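Local coordinates for benzyl alcohol dehydrogenase (Acinetobacter calcoaceticus, PDB 1F8F), which catalyses the reversible NAD-dependent oxidation of benzyl alcohol to benzaldehyde, as a zinc-containing member of the medium-chain alcohol dehydrogenase family, at residues P60-H65 with A141-A146; R114-A119 with D137-Q142; V36-T41 with T147-R152; I8-P13 with Y346-I351. All blocks are in the same frame, centred on the assembly; numbering follows the deposited sequence.

Contact 1: P60-H65 with A141-A146; sequences PAVLGH and AQSSFA. With ZN (zinc ion), chain B.
Q142 lays its side chain alongside H65: CG and CD pass the H65 backbone, and OE1 comes within 3.4 Å of H65 C. The first torsion (chi1 62°) sets CG between the backbone N and the carbonyl carbon of Q142, and an extended chi2 carries the amide across to the H65 backbone. OE1 accepts from S144 OG at 2.9 Å and also from the backbone of G67, while NE2 donates to L89 O, so several bonds fix the rotation of the buried amide. S143 uses its hydroxyl on V62: OG donates to V62 O over 2.7 Å, with a C=O...OG angle of 155°, and S143 OG in turn accepts from F139 N. S144 turns its backbone toward G64, N binding G64 O at 3.1 Å from well above the carbonyl plane. F145 N then takes L63 O at 3.0 Å, next to the S144 bond along the chain. G64 has no side chain to stand between its CA and the S144-F145 backbone. The F145 ring, with CG anti to the carbonyl carbon (chi1 -64°), lays one face over the G64 backbone. F145 CD2 also meets L63 CB at 4.3 Å. V62 CG1 packs 3.9 Å from F145 O. H65 CB points away from the 141-146 loop, and NE2 binds zinc at 2.2 Å. C44 and C173 complete the protein ligands, so this buried loop pairing backs the catalytic zinc site of the GroES-like domain in a zinc-dependent alcohol dehydrogenase.

Contact 2: R114-A119 with D137-Q142; sequences RNFSGA and DHFFAQ. With SO4 (sulfate ion), chain D.
N115 and F140 are joined by their backbones, F140 N donating to N115 O at 3.0 Å, while D137 N donates to G118 O at the other end. Both segments are irregular loops of the GroES-like domain, on the chain that follows the cysteines of the second zinc site, C94, C97, C100 and C108. Between the two bonds a water accepts from G118 N and donates to H138 O. On the side-chain level, N115 crosses F140 at about a right angle, its amide plane 85° from the ring plane; CB sits over one ring face and OD1 lies 3.5 Å from F140 CD2. The N115 amide is held from outside as well, ND2 donating to G92 O. F116 and F140 form a T-shaped pair, the edge of F140 facing the F116 ring with centroids 5.3 Å apart. F140 also stacks on H65, a ligand of the other zinc. R114 reaches outward to a salt bridge with E110 and weak bonds to a sulfate that probably comes from the crystallisation liquor. H138 packs CB 3.2 Å from A119 O, and its ND1 donates to D137 OD1 at 3.0 Å, from above the carboxylate plane.

Contact 3: V36-T41 with T147-R152; sequences VKVVAT and TYALSR. With SO4 (sulfate ion), chain D.
Strands 36-38 and 148-152 run antiparallel, their axes 4.9 Å apart at closest approach and their directions 138° apart, with V36 and A149 a hydrogen-bonded pair and K37 and Y148 a non-hydrogen-bonded one. V36 N donates to A149 O at 2.6 Å, and A149 N returns a bond to V36 O. V38 N reaches T147 O at 3.2 Å, and a water donating to both V38 O and T147 O closes this end. V38 and A149 meet through CG2 and CB, 3.9 Å apart, and V36 CG2 touches S151 OG, which is itself bonded to T156. On the opposite face K37 and Y148 cross obliquely: with CG anti to its carbonyl carbon (chi1 -84°), the Y148 ring lies against K37, CE2 3.7 Å from K37 CB and the hydroxyl beside K37 CD. R152 bends away at chi2 and chi3, pairing with D32 and donating from NH1 to a sulfate. Beyond V38 the strand breaks at a classic beta bulge, V39 and A40 both facing S68. The pairing belongs to the mixed sheet of the GroES-like fold, which the C-terminal strand 365-369 joins beside strand 33-42.

Contact 4: I8-P13 with Y346-I351; sequences IAAVTP and YAFDEI
A10 and F348 meet where the N-terminal antiparallel hairpin, strands 5-11 and 20-26, leans on the turn that links strand 343-347 to helix 351-360. The backbones keep apart, the nearest CA pair, A10 and I351, being 8.6 Å distant, and side chains make the contact. Its closed part centres on A10, whose CB points at F348 and I351: it lies 4.1 Å from F348 CE1 and 4.2 Å from I351 CD1. I351 CG1 is anti to the backbone N (chi1 -168°), and the extended chain brings CD1 to A10. Both F348 and I351 also rest on I368 of strand 365-369, and L21 touches A10 and F348, so this apolar patch is walled in by two strands. Toward I8 the packing thins. That isoleucine is exposed; its CB points toward the turn, yet the end of its longer branch leads away, and contact is made by CG2 at 4.1 Å from F348 CE2. F348 itself is partly exposed. The turn is braced from within: E350, at the N-cap position of helix 351-360, donates its backbone N to A347 O, and its carboxylate reaches back, OE1 accepting from A347 N at 2.7 Å.

From the N terminus, strand 5-11 enters contact 4, which closes only near the C-terminal end of the chain, at 346-351, and so encloses the other three. Within it, strand 33-42 opens contact 3, completed by strand 148-152. Contact 1 nests inside that loop, from 60-65 to 141-146; contact 2, from 114-119 to 137-142, nests there too as the smallest loop and shares A141 and Q142 with contact 1. The joins are direct: A61 O and F145 O face T12 N and A10 N of contact 4, S144 O faces T41 OG1 of contact 3, and one sulfate touches both contacts 2 and 3. Together they tie the hairpin, the zinc-site loops and the mixed sheet.

Contact 1: P60-H65 with A141-A146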
loop_
_atom_site.group_PDB
_atom_site.type_symbol
_atom_site.label_atom_id
_atom_site.label_comp_id
_atom_site.label_asym_id
_atom_site.label_seq_id
_atom_site.Cartn_x
_atom_site.Cartn_y
_atom_site.Cartn_z
ATOM N N PRO A 60 27.822 -3.015 36.413
ATOM C CA PRO A 60 26.593 -2.388 36.850
ATOM C C PRO A 60 25.902 -1.244 36.129
ATOM O O PRO A 60 26.549 -0.386 35.530
ATOM C CB PRO A 60 27.046 -1.804 38.220
ATOM C CG PRO A 60 28.472 -1.405 37.943
ATOM C CD PRO A 60 29.010 -2.625 37.238
ATOM N N ALA A 61 24.575 -1.093 36.319
ATOM C CA ALA A 61 23.783 -0.035 35.696
ATOM C C ALA A 61 22.372 0.232 36.240
ATOM O O ALA A 61 21.805 -0.580 36.968
ATOM C CB ALA A 61 23.563 -0.477 34.243
ATOM N N VAL A 62 21.811 1.391 35.880
ATOM C CA VAL A 62 20.445 1.787 36.186
ATOM C C VAL A 62 19.489 1.480 35.012
ATOM O O VAL A 62 19.631 2.112 33.972
ATOM C CB VAL A 62 20.295 3.282 36.507
ATOM C CG1 VAL A 62 18.843 3.653 36.772
ATOM C CG2 VAL A 62 21.161 3.739 37.690
ATOM N N LEU A 63 18.578 0.535 35.154
ATOM C CA LEU A 63 17.608 0.156 34.144
ATOM C C LEU A 63 16.307 0.949 34.173
ATOM O O LEU A 63 16.337 2.082 34.572
ATOM C CB LEU A 63 17.368 -1.360 34.192
ATOM C CG LEU A 63 18.673 -2.158 34.317
ATOM C CD1 LEU A 63 18.372 -3.639 34.474
ATOM C CD2 LEU A 63 19.582 -1.916 33.094
ATOM N N GLY A 64 15.134 0.390 33.848
ATOM C CA GLY A 64 13.892 1.169 33.789
ATOM C C GLY A 64 13.823 1.775 32.376
ATOM O O GLY A 64 14.785 2.368 31.899
ATOM N N HIS A 65 12.720 1.562 31.658
ATOM C CA HIS A 65 12.653 2.066 30.296
ATOM C C HIS A 65 11.211 2.466 29.978
ATOM O O HIS A 65 10.844 2.529 28.814
ATOM C CB HIS A 65 13.252 1.124 29.275
ATOM C CG HIS A 65 12.543 -0.164 29.033
ATOM N ND1 HIS A 65 12.712 -1.234 29.897
ATOM C CD2 HIS A 65 11.725 -0.573 28.042
ATOM C CE1 HIS A 65 12.000 -2.273 29.462
ATOM N NE2 HIS A 65 11.377 -1.896 28.340
ATOM N N ALA A 141 17.968 4.988 26.299
ATOM C CA ALA A 141 18.133 6.424 26.362
ATOM C C ALA A 141 17.375 7.131 27.474
ATOM O O ALA A 141 16.948 8.300 27.336
ATOM C CB ALA A 141 17.765 7.055 24.991
ATOM N N GLN A 142 17.236 6.462 28.635
ATOM C CA GLN A 142 16.555 7.094 29.758
ATOM C C GLN A 142 17.067 6.597 31.112
ATOM O O GLN A 142 17.221 7.427 32.024
ATOM C CB GLN A 142 15.038 6.910 29.651
ATOM C CG GLN A 142 14.512 5.469 29.677
ATOM C CD GLN A 142 13.030 5.602 29.381
ATOM O OE1 GLN A 142 12.105 5.722 30.179
ATOM N NE2 GLN A 142 12.793 5.564 28.053
ATOM N N SER A 143 17.229 5.294 31.265
ATOM C CA SER A 143 17.670 4.760 32.587
ATOM C C SER A 143 16.665 5.274 33.621
ATOM O O SER A 143 17.053 6.030 34.468
ATOM C CB SER A 143 19.088 5.280 32.846
ATOM O OG SER A 143 20.069 4.306 32.529
ATOM N N SER A 144 15.355 5.012 33.470
ATOM C CA SER A 144 14.393 5.674 34.350
ATOM C C SER A 144 14.015 5.016 35.665
ATOM O O SER A 144 13.077 5.564 36.309
ATOM C CB SER A 144 13.183 6.088 33.487
ATOM O OG SER A 144 12.677 4.912 32.898
ATOM N N PHE A 145 14.750 4.040 36.232
ATOM C CA PHE A 145 14.363 3.674 37.635
ATOM C C PHE A 145 15.089 4.660 38.573
ATOM O O PHE A 145 15.949 4.247 39.340
ATOM C CB PHE A 145 14.544 2.245 38.059
ATOM C CG PHE A 145 13.721 1.200 37.355
ATOM C CD1 PHE A 145 12.389 1.381 37.094
ATOM C CD2 PHE A 145 14.279 0.005 36.930
ATOM C CE1 PHE A 145 11.602 0.440 36.457
ATOM C CE2 PHE A 145 13.538 -0.982 36.317
ATOM C CZ PHE A 145 12.196 -0.754 36.070
ATOM N N ALA A 146 14.810 5.955 38.503
ATOM C CA ALA A 146 15.321 7.014 39.297
ATOM C C ALA A 146 14.439 8.264 39.389
ATOM O O ALA A 146 13.558 8.591 38.619
ATOM C CB ALA A 146 16.690 7.534 38.846
HETATM ZN ZN ZN B . 9.977 -3.064 27.050
#

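Contact 2: R114-A119 with D137-Q142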
loop_
_atom_site.group_PDB
_atom_site.type_symbol
_atom_site.label_atom_id
_atom_site.label_comp_id
_atom_site.label_asym_id
_atom_site.label_seq_id
_atom_site.Cartn_x
_atom_site.Cartn_y
_atom_site.Cartn_z
ATOM N N ARG A 114 21.999 2.793 21.054
ATOM C CA ARG A 114 21.379 3.871 21.794
ATOM C C ARG A 114 20.603 3.394 23.020
ATOM O O ARG A 114 20.453 4.212 23.926
ATOM C CB ARG A 114 20.452 4.726 20.900
ATOM C CG ARG A 114 21.267 5.745 20.127
ATOM C CD ARG A 114 20.596 6.378 18.929
ATOM N NE ARG A 114 21.571 7.123 18.119
ATOM C CZ ARG A 114 22.048 8.304 18.473
ATOM N NH1 ARG A 114 21.570 8.817 19.608
ATOM N NH2 ARG A 114 22.924 9.053 17.822
ATOM N N ASN A 115 20.177 2.149 23.016
ATOM C CA ASN A 115 19.387 1.569 24.086
ATOM C C ASN A 115 20.087 0.491 24.896
ATOM O O ASN A 115 19.843 0.322 26.074
ATOM C CB ASN A 115 18.142 0.904 23.443
ATOM C CG ASN A 115 17.309 1.984 22.731
ATOM O OD1 ASN A 115 16.282 2.479 23.213
ATOM N ND2 ASN A 115 17.693 2.450 21.541
ATOM N N PHE A 116 20.947 -0.253 24.213
ATOM C CA PHE A 116 21.621 -1.398 24.806
ATOM C C PHE A 116 23.104 -1.291 25.080
ATOM O O PHE A 116 23.589 -2.214 25.751
ATOM C CB PHE A 116 21.365 -2.604 23.870
ATOM C CG PHE A 116 19.972 -3.166 23.931
ATOM C CD1 PHE A 116 19.548 -3.694 25.142
ATOM C CD2 PHE A 116 19.104 -3.234 22.855
ATOM C CE1 PHE A 116 18.304 -4.252 25.298
ATOM C CE2 PHE A 116 17.834 -3.773 22.987
ATOM C CZ PHE A 116 17.443 -4.295 24.213
ATOM N N SER A 117 23.816 -0.261 24.654
ATOM C CA SER A 117 25.250 -0.163 24.839
ATOM C C SER A 117 25.685 -0.022 26.299
ATOM O O SER A 117 26.590 -0.706 26.761
ATOM C CB SER A 117 25.806 1.034 24.055
ATOM O OG SER A 117 25.295 2.258 24.543
ATOM N N GLY A 118 24.991 0.844 27.007
ATOM C CA GLY A 118 25.219 1.123 28.404
ATOM C C GLY A 118 25.822 2.510 28.542
ATOM O O GLY A 118 26.014 2.974 29.665
ATOM N N ALA A 119 25.990 3.209 27.420
ATOM C CA ALA A 119 26.556 4.546 27.461
ATOM C C ALA A 119 26.084 5.459 26.338
ATOM O O ALA A 119 25.043 5.252 25.735
ATOM C CB ALA A 119 28.072 4.368 27.370
ATOM N N ASP A 137 24.699 3.748 32.190
ATOM C CA ASP A 137 23.417 4.413 32.063
ATOM C C ASP A 137 22.925 4.531 30.623
ATOM O O ASP A 137 23.200 3.685 29.770
ATOM C CB ASP A 137 23.553 5.791 32.711
ATOM C CG ASP A 137 24.405 6.761 31.908
ATOM O OD1 ASP A 137 25.221 6.252 31.127
ATOM O OD2 ASP A 137 24.217 7.992 32.059
ATOM N N HIS A 138 22.102 5.537 30.314
ATOM C CA HIS A 138 21.572 5.688 28.957
ATOM C C HIS A 138 20.797 4.491 28.457
ATOM O O HIS A 138 20.828 4.237 27.245
ATOM C CB HIS A 138 22.770 5.866 27.964
ATOM C CG HIS A 138 23.218 7.281 27.951
ATOM N ND1 HIS A 138 24.193 7.761 28.793
ATOM C CD2 HIS A 138 22.821 8.345 27.211
ATOM C CE1 HIS A 138 24.361 9.060 28.590
ATOM N NE2 HIS A 138 23.568 9.439 27.613
ATOM N N PHE A 139 20.128 3.751 29.326
ATOM C CA PHE A 139 19.442 2.508 28.994
ATOM C C PHE A 139 18.090 2.814 28.368
ATOM O O PHE A 139 17.217 3.458 28.928
ATOM C CB PHE A 139 19.304 1.640 30.250
ATOM C CG PHE A 139 18.559 0.354 30.001
ATOM C CD1 PHE A 139 19.063 -0.578 29.129
ATOM C CD2 PHE A 139 17.362 0.076 30.670
ATOM C CE1 PHE A 139 18.436 -1.768 28.914
ATOM C CE2 PHE A 139 16.713 -1.120 30.428
ATOM C CZ PHE A 139 17.244 -2.043 29.546
ATOM N N PHE A 140 17.950 2.439 27.106
ATOM C CA PHE A 140 16.840 2.790 26.244
ATOM C C PHE A 140 16.814 4.327 26.224
ATOM O O PHE A 140 15.754 4.930 26.284
ATOM C CB PHE A 140 15.512 2.183 26.668
ATOM C CG PHE A 140 15.257 0.751 26.228
ATOM C CD1 PHE A 140 15.948 -0.355 26.641
ATOM C CD2 PHE A 140 14.195 0.614 25.309
ATOM C CE1 PHE A 140 15.605 -1.592 26.151
ATOM C CE2 PHE A 140 13.839 -0.627 24.818
ATOM C CZ PHE A 140 14.553 -1.746 25.243
ATOM N N ALA A 141 17.968 4.988 26.299
ATOM C CA ALA A 141 18.133 6.424 26.362
ATOM C C ALA A 141 17.375 7.131 27.474
ATOM O O ALA A 141 16.948 8.300 27.336
ATOM C CB ALA A 141 17.765 7.055 24.991
ATOM N N GLN A 142 17.236 6.462 28.635
ATOM C CA GLN A 142 16.555 7.094 29.758
ATOM C C GLN A 142 17.067 6.597 31.112
ATOM O O GLN A 142 17.221 7.427 32.024
ATOM C CB GLN A 142 15.038 6.910 29.651
ATOM C CG GLN A 142 14.512 5.469 29.677
ATOM C CD GLN A 142 13.030 5.602 29.381
ATOM O OE1 GLN A 142 12.105 5.722 30.179
ATOM N NE2 GLN A 142 12.793 5.564 28.053
HETATM S S SO4 D . 24.659 12.246 18.979
HETATM O O1 SO4 D . 25.672 13.140 19.638
HETATM O O2 SO4 D . 25.357 11.430 17.927
HETATM O O3 SO4 D . 23.536 13.044 18.410
HETATM O O4 SO4 D . 24.120 11.321 20.034
HETATM O O HOH W 1 22.633 2.362 25.640
#

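Contact 3: V36-T41 with T147-R152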
loop_
_atom_site.group_PDB
_atom_site.type_symbol
_atom_site.label_atom_id
_atom_site.label_comp_id
_atom_site.label_asym_id
_atom_site.label_seq_id
_atom_site.Cartn_x
_atom_site.Cartn_y
_atom_site.Cartn_z
ATOM N N VAL A 36 14.523 15.301 33.274
ATOM C CA VAL A 36 13.122 15.028 33.653
ATOM C C VAL A 36 12.919 14.673 35.124
ATOM O O VAL A 36 13.646 13.794 35.602
ATOM C CB VAL A 36 12.613 13.797 32.838
ATOM C CG1 VAL A 36 11.174 13.448 33.161
ATOM C CG2 VAL A 36 12.672 14.085 31.337
ATOM N N LYS A 37 11.894 15.193 35.768
ATOM C CA LYS A 37 11.670 14.753 37.183
ATOM C C LYS A 37 10.708 13.545 37.085
ATOM O O LYS A 37 9.575 13.779 36.662
ATOM C CB LYS A 37 11.124 15.853 38.079
ATOM C CG LYS A 37 10.328 15.385 39.278
ATOM C CD LYS A 37 9.968 16.317 40.378
ATOM C CE LYS A 37 8.528 16.770 40.450
ATOM N NZ LYS A 37 8.053 16.815 41.895
ATOM N N VAL A 38 11.160 12.329 37.388
ATOM C CA VAL A 38 10.293 11.163 37.232
ATOM C C VAL A 38 9.172 10.981 38.270
ATOM O O VAL A 38 9.429 10.885 39.479
ATOM C CB VAL A 38 11.207 9.932 37.196
ATOM C CG1 VAL A 38 10.454 8.606 37.059
ATOM C CG2 VAL A 38 12.276 10.047 36.101
ATOM N N VAL A 39 7.923 10.822 37.836
ATOM C CA VAL A 39 6.791 10.549 38.722
ATOM C C VAL A 39 6.635 9.044 38.920
ATOM O O VAL A 39 6.591 8.552 40.063
ATOM C CB VAL A 39 5.504 11.208 38.219
ATOM C CG1 VAL A 39 4.248 10.854 39.013
ATOM C CG2 VAL A 39 5.624 12.746 38.227
ATOM N N ALA A 40 6.694 8.257 37.802
ATOM C CA ALA A 40 6.611 6.806 37.874
ATOM C C ALA A 40 7.097 6.117 36.591
ATOM O O ALA A 40 7.095 6.690 35.514
ATOM C CB ALA A 40 5.173 6.372 38.238
ATOM N N THR A 41 7.555 4.865 36.726
ATOM C CA THR A 41 8.166 4.152 35.627
ATOM C C THR A 41 7.641 2.722 35.531
ATOM O O THR A 41 7.778 1.995 36.511
ATOM C CB THR A 41 9.684 4.009 35.803
ATOM O OG1 THR A 41 10.275 5.307 35.896
ATOM C CG2 THR A 41 10.397 3.325 34.628
ATOM N N THR A 147 14.792 9.060 40.434
ATOM C CA THR A 147 14.077 10.286 40.684
ATOM C C THR A 147 14.391 11.243 39.549
ATOM O O THR A 147 13.647 12.212 39.451
ATOM C CB THR A 147 14.405 10.970 42.039
ATOM O OG1 THR A 147 15.823 11.175 42.144
ATOM C CG2 THR A 147 13.945 10.151 43.243
ATOM N N TYR A 148 15.523 11.179 38.868
ATOM C CA TYR A 148 15.785 12.120 37.785
ATOM C C TYR A 148 16.327 11.358 36.576
ATOM O O TYR A 148 17.048 10.378 36.731
ATOM C CB TYR A 148 16.745 13.251 38.215
ATOM C CG TYR A 148 15.948 14.356 38.903
ATOM C CD1 TYR A 148 15.667 14.357 40.284
ATOM C CD2 TYR A 148 15.494 15.419 38.145
ATOM C CE1 TYR A 148 14.929 15.387 40.824
ATOM C CE2 TYR A 148 14.771 16.442 38.692
ATOM C CZ TYR A 148 14.481 16.420 40.048
ATOM O OH TYR A 148 13.729 17.478 40.533
ATOM N N ALA A 149 15.885 11.776 35.372
ATOM C CA ALA A 149 16.348 11.147 34.162
ATOM C C ALA A 149 16.730 12.178 33.096
ATOM O O ALA A 149 16.089 13.226 32.921
ATOM C CB ALA A 149 15.241 10.258 33.553
ATOM N N LEU A 150 17.755 11.806 32.331
ATOM C CA LEU A 150 18.131 12.622 31.185
ATOM C C LEU A 150 17.750 11.898 29.884
ATOM O O LEU A 150 18.227 10.785 29.605
ATOM C CB LEU A 150 19.645 12.823 31.228
ATOM C CG LEU A 150 20.196 13.875 30.258
ATOM C CD1 LEU A 150 20.052 15.255 30.866
ATOM C CD2 LEU A 150 21.641 13.566 29.876
ATOM N N SER A 151 16.963 12.549 29.041
ATOM C CA SER A 151 16.589 11.909 27.771
ATOM C C SER A 151 16.976 12.793 26.601
ATOM O O SER A 151 17.667 13.801 26.844
ATOM C CB SER A 151 15.079 11.622 27.853
ATOM O OG SER A 151 14.448 12.881 28.159
ATOM N N ARG A 152 16.557 12.492 25.381
ATOM C CA ARG A 152 16.794 13.361 24.221
ATOM C C ARG A 152 15.441 13.950 23.805
ATOM O O ARG A 152 14.404 13.323 24.070
ATOM C CB ARG A 152 17.414 12.645 23.016
ATOM C CG ARG A 152 18.823 12.107 23.157
ATOM C CD ARG A 152 19.813 13.141 23.697
ATOM N NE ARG A 152 20.188 14.097 22.620
ATOM C CZ ARG A 152 20.981 13.674 21.632
ATOM N NH1 ARG A 152 21.473 12.440 21.625
ATOM N NH2 ARG A 152 21.314 14.474 20.629
HETATM S S SO4 D . 24.659 12.246 18.979
HETATM O O1 SO4 D . 25.672 13.140 19.638
HETATM O O2 SO4 D . 25.357 11.430 17.927
HETATM O O3 SO4 D . 23.536 13.044 18.410
HETATM O O4 SO4 D . 24.120 11.321 20.034
HETATM O O HOH W 2 11.215 12.028 41.256
#

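Contact 4: I8-P13 with Y346-I351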
loop_
_atom_site.group_PDB
_atom_site.type_symbol
_atom_site.label_atom_id
_atom_site.label_comp_id
_atom_site.label_asym_id
_atom_site.label_seq_id
_atom_site.Cartn_x
_atom_site.Cartn_y
_atom_site.Cartn_z
ATOM N N ILE A 8 18.437 9.534 43.943
ATOM C CA ILE A 8 18.349 8.132 44.333
ATOM C C ILE A 8 18.020 7.270 43.115
ATOM O O ILE A 8 17.067 7.611 42.409
ATOM C CB ILE A 8 17.213 7.890 45.381
ATOM C CG1 ILE A 8 17.340 8.725 46.661
ATOM C CG2 ILE A 8 17.061 6.398 45.696
ATOM C CD1 ILE A 8 18.673 8.688 47.388
ATOM N N ALA A 9 18.697 6.180 42.819
ATOM C CA ALA A 9 18.326 5.356 41.667
ATOM C C ALA A 9 18.517 3.895 42.005
ATOM O O ALA A 9 19.476 3.634 42.703
ATOM C CB ALA A 9 19.173 5.655 40.432
ATOM N N ALA A 10 17.758 2.994 41.451
ATOM C CA ALA A 10 17.912 1.576 41.669
ATOM C C ALA A 10 18.995 0.999 40.767
ATOM O O ALA A 10 18.823 0.970 39.537
ATOM C CB ALA A 10 16.574 0.880 41.384
ATOM N N VAL A 11 20.050 0.399 41.303
ATOM C CA VAL A 11 21.141 -0.183 40.548
ATOM C C VAL A 11 21.100 -1.696 40.439
ATOM O O VAL A 11 20.775 -2.395 41.412
ATOM C CB VAL A 11 22.457 0.241 41.244
ATOM C CG1 VAL A 11 23.632 -0.541 40.657
ATOM C CG2 VAL A 11 22.713 1.740 41.192
ATOM N N THR A 12 21.420 -2.267 39.278
ATOM C CA THR A 12 21.495 -3.702 39.109
ATOM C C THR A 12 22.974 -4.081 39.089
ATOM O O THR A 12 23.596 -4.016 38.040
ATOM C CB THR A 12 20.811 -4.129 37.811
ATOM O OG1 THR A 12 19.394 -3.917 37.846
ATOM C CG2 THR A 12 21.032 -5.605 37.566
ATOM N N PRO A 13 23.571 -4.448 40.223
ATOM C CA PRO A 13 24.995 -4.695 40.347
ATOM C C PRO A 13 25.584 -5.874 39.636
ATOM O O PRO A 13 26.771 -5.720 39.344
ATOM C CB PRO A 13 25.268 -4.756 41.855
ATOM C CG PRO A 13 24.128 -3.964 42.403
ATOM C CD PRO A 13 22.949 -4.488 41.574
ATOM N N TYR A 346 3.263 -0.195 42.830
ATOM C CA TYR A 346 4.092 -0.633 43.926
ATOM C C TYR A 346 4.924 0.532 44.459
ATOM O O TYR A 346 5.197 1.376 43.597
ATOM C CB TYR A 346 5.062 -1.687 43.363
ATOM C CG TYR A 346 4.444 -2.997 42.925
ATOM C CD1 TYR A 346 3.769 -3.125 41.714
ATOM C CD2 TYR A 346 4.540 -4.104 43.750
ATOM C CE1 TYR A 346 3.211 -4.332 41.326
ATOM C CE2 TYR A 346 3.967 -5.311 43.376
ATOM C CZ TYR A 346 3.306 -5.427 42.161
ATOM O OH TYR A 346 2.734 -6.645 41.811
ATOM N N ALA A 347 5.406 0.556 45.697
ATOM C CA ALA A 347 6.328 1.604 46.133
ATOM C C ALA A 347 7.746 1.383 45.608
ATOM O O ALA A 347 8.160 0.214 45.381
ATOM C CB ALA A 347 6.382 1.578 47.669
ATOM N N PHE A 348 8.595 2.416 45.503
ATOM C CA PHE A 348 9.970 2.280 45.051
ATOM C C PHE A 348 10.766 1.223 45.805
ATOM O O PHE A 348 11.435 0.386 45.211
ATOM C CB PHE A 348 10.699 3.626 45.145
ATOM C CG PHE A 348 11.892 3.795 44.243
ATOM C CD1 PHE A 348 12.180 2.894 43.232
ATOM C CD2 PHE A 348 12.708 4.905 44.369
ATOM C CE1 PHE A 348 13.274 3.059 42.392
ATOM C CE2 PHE A 348 13.808 5.092 43.547
ATOM C CZ PHE A 348 14.097 4.166 42.561
ATOM N N ASP A 349 10.560 1.133 47.134
ATOM C CA ASP A 349 11.230 0.121 47.932
ATOM C C ASP A 349 10.575 -1.235 47.751
ATOM O O ASP A 349 11.001 -2.168 48.445
ATOM C CB ASP A 349 11.348 0.543 49.402
ATOM C CG ASP A 349 10.041 0.685 50.132
ATOM O OD1 ASP A 349 8.976 0.150 49.744
ATOM O OD2 ASP A 349 9.997 1.375 51.184
ATOM N N GLU A 350 9.592 -1.444 46.870
ATOM C CA GLU A 350 9.047 -2.770 46.622
ATOM C C GLU A 350 9.373 -3.245 45.200
ATOM O O GLU A 350 8.868 -4.252 44.696
ATOM C CB GLU A 350 7.542 -2.833 46.850
ATOM C CG GLU A 350 7.027 -2.250 48.160
ATOM C CD GLU A 350 5.532 -2.013 48.204
ATOM O OE1 GLU A 350 4.896 -1.580 47.216
ATOM O OE2 GLU A 350 4.942 -2.296 49.284
ATOM N N ILE A 351 10.316 -2.608 44.536
ATOM C CA ILE A 351 10.695 -2.886 43.154
ATOM C C ILE A 351 11.102 -4.330 42.944
ATOM O O ILE A 351 10.576 -4.894 41.965
ATOM C CB ILE A 351 11.697 -1.839 42.650
ATOM C CG1 ILE A 351 11.847 -1.964 41.119
ATOM C CG2 ILE A 351 13.043 -2.034 43.354
ATOM C CD1 ILE A 351 12.951 -1.115 40.518
#